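Local coordinates for insecticidal Delta-Endotoxin Cry8Ea1 (Bacillus Thuringiensis, PDB 3EB7), which kills the underground larvae of Holotrichia parallela, probably by binding receptors in the gut and forming pores in its membranes, as other three-domain Cry toxins do, at residues A[415-420]-A[431-436]; A[499-504]-A[583-588]. All blocks are in the same frame, centred on the assembly; numbering follows the deposited sequence.

How the contacts relate
Contacts 1 and 2 are both antiparallel strand pairs and both largely buried, but they belong to different domains of the toxin and share no strand. Their centres lie 28 Å apart and their nearest atoms about 12 Å. Contact 1 is a local hairpin near the middle of the molecule, in the second domain. Contact 2 lies further out, in the C-terminal domain, and pairs strands far apart in sequence. A beta bulge breaks the register of contact 1, and Arg415 bonds across the strands to a threonine hydroxyl and a backbone carbonyl. Contact 2 keeps a regular register, with a salt bridge on one face and largely apolar packing on the other.

Contact 1: residues A[415-420]-A[431-436]; sequences RLNYVT and SWTHRS
Arg415 reaches across to Thr433 and the chain beyond it. Its CG sits between the backbone N and the carbonyl carbon (chi1 67°), and a bend at chi3 turns the guanidinium back to the partner strand, edge-on to Thr433. NH1 then meets OG1 of Thr433 at 2.8 Å, in the guanidinium plane. The same NH1 also bonds to O of His434 at 3.1 Å, from above the carbonyl plane and at a poorer angle. NE turns to Asp340 in a salt bridge, so neutral and charged acceptors together fix the rotation of the buried group. On the backbone, Arg415 and Thr433 form a hydrogen-bonded pair.

The strands are the two arms of the beta hairpin 414-422 and 427-434 in the second domain of the toxin, and a classic bulge interrupts them. Asn417 and Tyr418 both face Ser431. N of Asn417 bonds to O of Ser431 at 2.7 Å, while N of Tyr418 makes a weak bond to the same oxygen. Ser431 N returns a nearly straight bond to Tyr418 O at 2.9 Å.

Leu416 and Trp432 diverge from a non-hydrogen-bonded pair, yet their side chains meet. CD1 of Leu416 lies over one face of the indole, 4.1 Å from the centroid of its six-membered ring, a CH-pi contact. The Trp432 NE1 bonds to Thr244. OG of Ser431 packs 3.1 Å from CB of Tyr418 and is hydrogen-bonded to Glu241, on the neighbouring strand 241-243. The Tyr418 ring extends out of the pairing and makes a cation-pi contact with Arg272.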
ATOM      1  N   ARG A 415      -2.872  -1.013  10.395  1.00 16.96           N
ATOM      2  CA  ARG A 415      -2.806  -1.659  11.710  1.00 16.47           C
ATOM      3  C   ARG A 415      -1.331  -1.844  12.035  1.00 16.48           C
ATOM      4  O   ARG A 415      -0.522  -1.965  11.098  1.00 16.42           O
ATOM      5  CB  ARG A 415      -3.513  -3.014  11.675  1.00 16.92           C
ATOM      6  CG  ARG A 415      -2.802  -4.013  10.796  1.00 14.29           C
ATOM      7  CD  ARG A 415      -3.370  -5.373  10.929  1.00 17.17           C
ATOM      8  NE  ARG A 415      -4.608  -5.519  10.176  1.00 19.37           N
ATOM      9  CZ  ARG A 415      -4.711  -5.525   8.850  1.00 19.87           C
ATOM     10  NH1 ARG A 415      -3.632  -5.428   8.078  1.00 19.78           N
ATOM     11  NH2 ARG A 415      -5.904  -5.664   8.294  1.00 19.99           N
ATOM     12  N   LEU A 416      -0.981  -1.873  13.330  1.00 15.95           N
ATOM     13  CA  LEU A 416       0.405  -2.106  13.759  1.00 16.20           C
ATOM     14  C   LEU A 416       0.795  -3.543  13.407  1.00 16.80           C
ATOM     15  O   LEU A 416       0.052  -4.489  13.722  1.00 16.35           O
ATOM     16  CB  LEU A 416       0.607  -1.859  15.265  1.00 16.01           C
ATOM     17  CG  LEU A 416       2.054  -1.998  15.798  1.00 16.71           C
ATOM     18  CD1 LEU A 416       2.936  -0.919  15.146  1.00 13.94           C
ATOM     19  CD2 LEU A 416       2.097  -1.895  17.341  1.00 16.19           C
ATOM     20  N   ASN A 417       1.964  -3.695  12.783  1.00 16.25           N
ATOM     21  CA  ASN A 417       2.431  -4.981  12.348  1.00 17.17           C
ATOM     22  C   ASN A 417       3.664  -5.456  13.120  1.00 17.21           C
ATOM     23  O   ASN A 417       3.785  -6.637  13.436  1.00 18.13           O
ATOM     24  CB  ASN A 417       2.728  -4.931  10.833  1.00 18.61           C
ATOM     25  CG  ASN A 417       3.226  -6.273  10.259  1.00 21.00           C
ATOM     26  OD1 ASN A 417       2.932  -7.350  10.773  1.00 27.25           O
ATOM     27  ND2 ASN A 417       3.988  -6.194   9.212  1.00 22.74           N
ATOM     28  N   TYR A 418       4.586  -4.553  13.419  1.00 16.70           N
ATOM     29  CA  TYR A 418       5.845  -4.946  13.993  1.00 16.61           C
ATOM     30  C   TYR A 418       6.532  -3.742  14.652  1.00 17.14           C
ATOM     31  O   TYR A 418       6.157  -2.583  14.412  1.00 17.05           O
ATOM     32  CB  TYR A 418       6.729  -5.552  12.882  1.00 17.16           C
ATOM     33  CG  TYR A 418       7.639  -6.669  13.360  1.00 17.53           C
ATOM     34  CD1 TYR A 418       7.140  -7.964  13.571  1.00 15.97           C
ATOM     35  CD2 TYR A 418       8.997  -6.427  13.600  1.00 14.93           C
ATOM     36  CE1 TYR A 418       8.001  -8.989  14.032  1.00 15.23           C
ATOM     37  CE2 TYR A 418       9.859  -7.442  14.046  1.00 14.93           C
ATOM     38  CZ  TYR A 418       9.353  -8.700  14.263  1.00 15.37           C
ATOM     39  OH  TYR A 418      10.196  -9.678  14.713  1.00 18.81           O
ATOM     40  N   VAL A 419       7.533  -4.040  15.486  1.00 18.04           N
ATOM     41  CA  VAL A 419       8.411  -3.070  16.131  1.00 17.44           C
ATOM     42  C   VAL A 419       9.877  -3.525  16.036  1.00 18.28           C
ATOM     43  O   VAL A 419      10.238  -4.630  16.483  1.00 18.51           O
ATOM     44  CB  VAL A 419       8.058  -2.899  17.636  1.00 17.70           C
ATOM     45  CG1 VAL A 419       8.734  -1.662  18.209  1.00 17.33           C
ATOM     46  CG2 VAL A 419       6.524  -2.792  17.869  1.00 19.20           C
ATOM     47  N   THR A 420      10.723  -2.661  15.455  1.00 18.20           N
ATOM     48  CA  THR A 420      12.181  -2.822  15.470  1.00 18.40           C
ATOM     49  C   THR A 420      12.794  -1.748  16.370  1.00 18.80           C
ATOM     50  O   THR A 420      12.095  -0.848  16.832  1.00 18.80           O
ATOM     51  CB  THR A 420      12.772  -2.735  14.070  1.00 18.03           C
ATOM     52  OG1 THR A 420      12.449  -1.450  13.504  1.00 18.28           O
ATOM     53  CG2 THR A 420      12.170  -3.853  13.208  1.00 17.20           C
ATOM     54  N   SER A 431       6.164  -0.594  12.289  1.00 14.95           N
ATOM     55  CA  SER A 431       5.707  -0.916  10.931  1.00 15.78           C
ATOM     56  C   SER A 431       4.235  -1.296  10.914  1.00 14.78           C
ATOM     57  O   SER A 431       3.675  -1.747  11.904  1.00 14.50           O
ATOM     58  CB  SER A 431       6.556  -2.030  10.279  1.00 15.92           C
ATOM     59  OG  SER A 431       6.239  -3.294  10.827  1.00 17.14           O
ATOM     60  N   TRP A 432       3.614  -1.109   9.765  1.00 14.76           N
ATOM     61  CA  TRP A 432       2.170  -1.190   9.653  1.00 15.17           C
ATOM     62  C   TRP A 432       1.751  -1.850   8.362  1.00 15.05           C
ATOM     63  O   TRP A 432       2.401  -1.641   7.347  1.00 15.50           O
ATOM     64  CB  TRP A 432       1.576   0.231   9.681  1.00 14.03           C
ATOM     65  CG  TRP A 432       1.999   1.040  10.854  1.00 15.00           C
ATOM     66  CD1 TRP A 432       3.231   1.621  11.072  1.00 14.02           C
ATOM     67  CD2 TRP A 432       1.185   1.403  11.957  1.00 11.24           C
ATOM     68  NE1 TRP A 432       3.213   2.301  12.263  1.00 12.72           N
ATOM     69  CE2 TRP A 432       1.966   2.176  12.817  1.00 13.80           C
ATOM     70  CE3 TRP A 432      -0.139   1.140  12.304  1.00 15.56           C
ATOM     71  CZ2 TRP A 432       1.463   2.690  14.019  1.00 15.32           C
ATOM     72  CZ3 TRP A 432      -0.637   1.653  13.484  1.00 15.09           C
ATOM     73  CH2 TRP A 432       0.160   2.412  14.327  1.00 13.41           C
ATOM     74  N   THR A 433       0.616  -2.556   8.397  1.00 15.24           N
ATOM     75  CA  THR A 433       0.022  -3.147   7.206  1.00 15.22           C
ATOM     76  C   THR A 433      -1.292  -2.468   6.906  1.00 16.07           C
ATOM     77  O   THR A 433      -1.936  -1.950   7.810  1.00 15.60           O
ATOM     78  CB  THR A 433      -0.170  -4.688   7.309  1.00 15.54           C
ATOM     79  OG1 THR A 433      -0.913  -5.013   8.482  1.00 13.81           O
ATOM     80  CG2 THR A 433       1.206  -5.419   7.351  1.00 13.96           C
ATOM     81  N   HIS A 434      -1.662  -2.459   5.621  1.00 16.73           N
ATOM     82  CA  HIS A 434      -2.904  -1.844   5.121  1.00 16.47           C
ATOM     83  C   HIS A 434      -4.182  -2.627   5.488  1.00 17.82           C
ATOM     84  O   HIS A 434      -4.215  -3.897   5.497  1.00 17.10           O
ATOM     85  CB  HIS A 434      -2.803  -1.617   3.589  1.00 16.23           C
ATOM     86  CG  HIS A 434      -3.801  -0.634   3.050  1.00 17.24           C
ATOM     87  ND1 HIS A 434      -5.078  -0.992   2.678  1.00 17.91           N
ATOM     88  CD2 HIS A 434      -3.708   0.702   2.824  1.00 17.89           C
ATOM     89  CE1 HIS A 434      -5.737   0.078   2.273  1.00 16.17           C
ATOM     90  NE2 HIS A 434      -4.927   1.118   2.346  1.00 17.00           N
ATOM     91  N   ARG A 435      -5.239  -1.865   5.791  1.00 18.80           N
ATOM     92  CA  ARG A 435      -6.559  -2.414   6.093  1.00 20.26           C
ATOM     93  C   ARG A 435      -7.057  -3.402   5.025  1.00 20.68           C
ATOM     94  O   ARG A 435      -7.686  -4.386   5.370  1.00 21.80           O
ATOM     95  CB  ARG A 435      -7.571  -1.266   6.271  1.00 21.66           C
ATOM     96  CG  ARG A 435      -9.022  -1.678   6.590  1.00 24.22           C
ATOM     97  CD  ARG A 435      -9.214  -2.127   8.044  1.00 24.91           C
ATOM     98  NE  ARG A 435     -10.632  -2.277   8.431  1.00 24.91           N
ATOM     99  CZ  ARG A 435     -11.458  -1.280   8.791  1.00 24.45           C
ATOM    100  NH1 ARG A 435     -11.061  -0.018   8.794  1.00 23.17           N
ATOM    101  NH2 ARG A 435     -12.722  -1.550   9.120  1.00 24.27           N
ATOM    102  N   SER A 436      -6.778  -3.172   3.740  1.00 19.74           N
ATOM    103  CA  SER A 436      -7.294  -4.081   2.666  1.00 20.17           C
ATOM    104  C   SER A 436      -6.782  -5.523   2.749  1.00 20.06           C
ATOM    105  O   SER A 436      -7.331  -6.409   2.142  1.00 20.43           O
ATOM    106  CB  SER A 436      -6.973  -3.530   1.260  1.00 19.37           C
ATOM    107  OG  SER A 436      -5.584  -3.291   1.115  1.00 19.27           O
TER

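Contact 2: residues A[499-504]-A[583-588]; sequences YRVRIR and IELIPV
The strands 499-504 and 583-588 run antiparallel, their axes 4.6 Å apart at closest approach and 150° between directions. Arg500 pairs with Ile586 and Arg502 with Glu584, each through two backbone hydrogen bonds. Tyr499, Val501 and Ile503 face Pro587, Leu585 and Ile583 in the non-hydrogen-bonded pairs.

Arg502 and Glu584 share one face of the sheet. CG of Arg502 lies between the backbone N and the carbonyl carbon (chi1 48°), and the extended chain beyond it presents the NE and NH2 side to a single carboxylate oxygen. NE meets OE1 of Glu584 at 2.7 Å and NH2 meets it at 2.8 Å, both nearly in the guanidinium plane. The carboxylate is turned 53° from that plane. OE2 is held by Tyr230 and Arg582, so both oxygens of the buried carboxylate have partners. Arg502 NH2 also bonds to Thr229 O, and Phe546 and Tyr230 make cation-pi contacts with the group.

This pairing belongs to the C-terminal domain, which in Cry toxins is a beta sandwich; strand 545-548 flanks 498-507 on its other side. CD1 of Ile586 lies over one guanidinium face of Arg502 and over one of Arg500, whose NH1 bonds to Phe549 O.

The other face is largely apolar. CG2 of Val501 touches CD2 of Leu585 at 3.5 Å, the two side chains lying side by side. The Tyr499 ring slants across Pro587, with CE2 4.2 Å from its CG.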
ATOM      1  N   TYR A 499     -14.992 -22.414  -9.053  1.00 27.56           N
ATOM      2  CA  TYR A 499     -14.036 -21.358  -9.229  1.00 27.14           C
ATOM      3  C   TYR A 499     -13.052 -21.809 -10.298  1.00 27.26           C
ATOM      4  O   TYR A 499     -12.744 -22.996 -10.420  1.00 27.61           O
ATOM      5  CB  TYR A 499     -13.247 -21.107  -7.928  1.00 26.67           C
ATOM      6  CG  TYR A 499     -14.058 -20.538  -6.782  1.00 26.38           C
ATOM      7  CD1 TYR A 499     -14.612 -21.383  -5.814  1.00 24.79           C
ATOM      8  CD2 TYR A 499     -14.287 -19.157  -6.678  1.00 24.85           C
ATOM      9  CE1 TYR A 499     -15.387 -20.880  -4.766  1.00 24.79           C
ATOM     10  CE2 TYR A 499     -15.056 -18.635  -5.640  1.00 27.77           C
ATOM     11  CZ  TYR A 499     -15.603 -19.508  -4.679  1.00 26.89           C
ATOM     12  OH  TYR A 499     -16.346 -19.000  -3.639  1.00 25.69           O
ATOM     13  N   ARG A 500     -12.554 -20.854 -11.064  1.00 26.69           N
ATOM     14  CA  ARG A 500     -11.330 -21.068 -11.804  1.00 26.22           C
ATOM     15  C   ARG A 500     -10.343 -20.048 -11.276  1.00 26.44           C
ATOM     16  O   ARG A 500     -10.730 -19.092 -10.592  1.00 26.34           O
ATOM     17  CB  ARG A 500     -11.536 -20.932 -13.309  1.00 25.45           C
ATOM     18  CG  ARG A 500     -11.809 -19.538 -13.768  1.00 23.95           C
ATOM     19  CD  ARG A 500     -12.260 -19.480 -15.203  1.00 23.46           C
ATOM     20  NE  ARG A 500     -12.183 -18.139 -15.772  1.00 22.17           N
ATOM     21  CZ  ARG A 500     -11.044 -17.479 -15.997  1.00 26.42           C
ATOM     22  NH1 ARG A 500      -9.854 -18.013 -15.685  1.00 26.94           N
ATOM     23  NH2 ARG A 500     -11.084 -16.267 -16.539  1.00 23.81           N
ATOM     24  N   VAL A 501      -9.084 -20.265 -11.628  1.00 26.42           N
ATOM     25  CA  VAL A 501      -7.936 -19.590 -11.082  1.00 27.17           C
ATOM     26  C   VAL A 501      -7.108 -18.997 -12.215  1.00 27.31           C
ATOM     27  O   VAL A 501      -6.906 -19.632 -13.248  1.00 27.89           O
ATOM     28  CB  VAL A 501      -7.026 -20.629 -10.318  1.00 27.66           C
ATOM     29  CG1 VAL A 501      -5.615 -20.125 -10.125  1.00 29.14           C
ATOM     30  CG2 VAL A 501      -7.628 -20.977  -8.970  1.00 27.67           C
ATOM     31  N   ARG A 502      -6.594 -17.785 -12.006  1.00 26.80           N
ATOM     32  CA  ARG A 502      -5.511 -17.283 -12.825  1.00 26.00           C
ATOM     33  C   ARG A 502      -4.453 -16.697 -11.915  1.00 25.60           C
ATOM     34  O   ARG A 502      -4.760 -16.182 -10.843  1.00 26.02           O
ATOM     35  CB  ARG A 502      -5.985 -16.289 -13.887  1.00 26.27           C
ATOM     36  CG  ARG A 502      -6.901 -15.208 -13.374  1.00 26.11           C
ATOM     37  CD  ARG A 502      -7.077 -14.150 -14.422  1.00 26.06           C
ATOM     38  NE  ARG A 502      -7.602 -12.983 -13.771  1.00 28.12           N
ATOM     39  CZ  ARG A 502      -8.598 -12.228 -14.220  1.00 28.06           C
ATOM     40  NH1 ARG A 502      -9.146 -12.486 -15.393  1.00 27.05           N
ATOM     41  NH2 ARG A 502      -9.005 -11.183 -13.500  1.00 23.87           N
ATOM     42  N   ILE A 503      -3.207 -16.802 -12.347  1.00 24.56           N
ATOM     43  CA  ILE A 503      -2.078 -16.465 -11.520  1.00 24.02           C
ATOM     44  C   ILE A 503      -1.297 -15.369 -12.204  1.00 23.78           C
ATOM     45  O   ILE A 503      -0.931 -15.512 -13.351  1.00 24.24           O
ATOM     46  CB  ILE A 503      -1.169 -17.709 -11.264  1.00 24.37           C
ATOM     47  CG1 ILE A 503      -1.912 -18.790 -10.466  1.00 23.54           C
ATOM     48  CG2 ILE A 503       0.073 -17.333 -10.477  1.00 23.55           C
ATOM     49  CD1 ILE A 503      -2.283 -19.948 -11.277  1.00 26.46           C
ATOM     50  N   ARG A 504      -1.052 -14.267 -11.502  1.00 23.40           N
ATOM     51  CA  ARG A 504      -0.245 -13.179 -12.048  1.00 23.06           C
ATOM     52  C   ARG A 504       1.242 -13.481 -11.816  1.00 21.50           C
ATOM     53  O   ARG A 504       1.664 -13.764 -10.690  1.00 19.58           O
ATOM     54  CB  ARG A 504      -0.652 -11.832 -11.425  1.00 22.89           C
ATOM     55  CG  ARG A 504      -0.113 -10.609 -12.169  1.00 25.69           C
ATOM     56  CD  ARG A 504      -0.899  -9.307 -11.776  1.00 25.94           C
ATOM     57  NE  ARG A 504      -0.350  -8.135 -12.464  1.00 32.11           N
ATOM     58  CZ  ARG A 504       0.047  -7.012 -11.870  1.00 36.00           C
ATOM     59  NH1 ARG A 504      -0.070  -6.860 -10.545  1.00 38.16           N
ATOM     60  NH2 ARG A 504       0.557  -6.024 -12.606  1.00 37.85           N
ATOM     61  N   ILE A 583      -2.782 -14.992  -6.788  1.00 26.55           N
ATOM     62  CA  ILE A 583      -3.794 -15.840  -7.401  1.00 27.59           C
ATOM     63  C   ILE A 583      -5.078 -15.046  -7.382  1.00 27.32           C
ATOM     64  O   ILE A 583      -5.373 -14.367  -6.401  1.00 27.95           O
ATOM     65  CB  ILE A 583      -4.050 -17.081  -6.565  1.00 27.86           C
ATOM     66  CG1 ILE A 583      -2.808 -17.956  -6.458  1.00 28.39           C
ATOM     67  CG2 ILE A 583      -5.246 -17.875  -7.111  1.00 29.65           C
ATOM     68  CD1 ILE A 583      -2.812 -18.793  -5.139  1.00 32.38           C
ATOM     69  N   GLU A 584      -5.839 -15.114  -8.467  1.00 27.23           N
ATOM     70  CA  GLU A 584      -7.192 -14.558  -8.476  1.00 26.60           C
ATOM     71  C   GLU A 584      -8.127 -15.726  -8.695  1.00 25.73           C
ATOM     72  O   GLU A 584      -7.892 -16.578  -9.562  1.00 23.73           O
ATOM     73  CB  GLU A 584      -7.381 -13.464  -9.533  1.00 26.29           C
ATOM     74  CG  GLU A 584      -6.257 -12.407  -9.502  1.00 28.74           C
ATOM     75  CD  GLU A 584      -6.428 -11.313 -10.544  1.00 28.19           C
ATOM     76  OE1 GLU A 584      -7.045 -11.561 -11.588  1.00 31.23           O
ATOM     77  OE2 GLU A 584      -5.944 -10.188 -10.327  1.00 31.72           O
ATOM     78  N   LEU A 585      -9.159 -15.755  -7.850  1.00 25.92           N
ATOM     79  CA  LEU A 585     -10.205 -16.745  -7.855  1.00 26.00           C
ATOM     80  C   LEU A 585     -11.440 -16.097  -8.443  1.00 26.33           C
ATOM     81  O   LEU A 585     -11.879 -15.034  -7.991  1.00 25.28           O
ATOM     82  CB  LEU A 585     -10.479 -17.231  -6.432  1.00 26.39           C
ATOM     83  CG  LEU A 585      -9.401 -18.191  -5.925  1.00 28.01           C
ATOM     84  CD1 LEU A 585      -9.324 -18.202  -4.394  1.00 28.33           C
ATOM     85  CD2 LEU A 585      -9.674 -19.594  -6.479  1.00 29.74           C
ATOM     86  N   ILE A 586     -11.989 -16.764  -9.455  1.00 26.54           N
ATOM     87  CA  ILE A 586     -13.061 -16.229 -10.279  1.00 26.94           C
ATOM     88  C   ILE A 586     -14.202 -17.233 -10.190  1.00 27.24           C
ATOM     89  O   ILE A 586     -14.046 -18.379 -10.636  1.00 26.73           O
ATOM     90  CB  ILE A 586     -12.566 -16.051 -11.768  1.00 26.86           C
ATOM     91  CG1 ILE A 586     -11.328 -15.142 -11.815  1.00 26.35           C
ATOM     92  CG2 ILE A 586     -13.695 -15.552 -12.730  1.00 27.11           C
ATOM     93  CD1 ILE A 586     -10.340 -15.487 -12.887  1.00 27.16           C
ATOM     94  N   PRO A 587     -15.357 -16.813  -9.640  1.00 28.49           N
ATOM     95  CA  PRO A 587     -16.520 -17.726  -9.594  1.00 29.95           C
ATOM     96  C   PRO A 587     -17.049 -18.077 -11.019  1.00 30.98           C
ATOM     97  O   PRO A 587     -17.231 -17.204 -11.865  1.00 31.00           O
ATOM     98  CB  PRO A 587     -17.566 -16.934  -8.780  1.00 29.27           C
ATOM     99  CG  PRO A 587     -16.821 -15.811  -8.184  1.00 28.64           C
ATOM    100  CD  PRO A 587     -15.699 -15.493  -9.089  1.00 28.15           C
ATOM    101  N   VAL A 588     -17.260 -19.359 -11.262  1.00 32.52           N
ATOM    102  CA  VAL A 588     -17.719 -19.856 -12.546  1.00 34.40           C
ATOM    103  C   VAL A 588     -19.163 -20.284 -12.306  1.00 35.94           C
ATOM    104  O   VAL A 588     -19.446 -21.029 -11.375  1.00 34.90           O
ATOM    105  CB  VAL A 588     -16.827 -21.045 -13.004  1.00 34.13           C
ATOM    106  CG1 VAL A 588     -17.378 -21.735 -14.253  1.00 35.13           C
ATOM    107  CG2 VAL A 588     -15.426 -20.561 -13.237  1.00 34.44           C
TER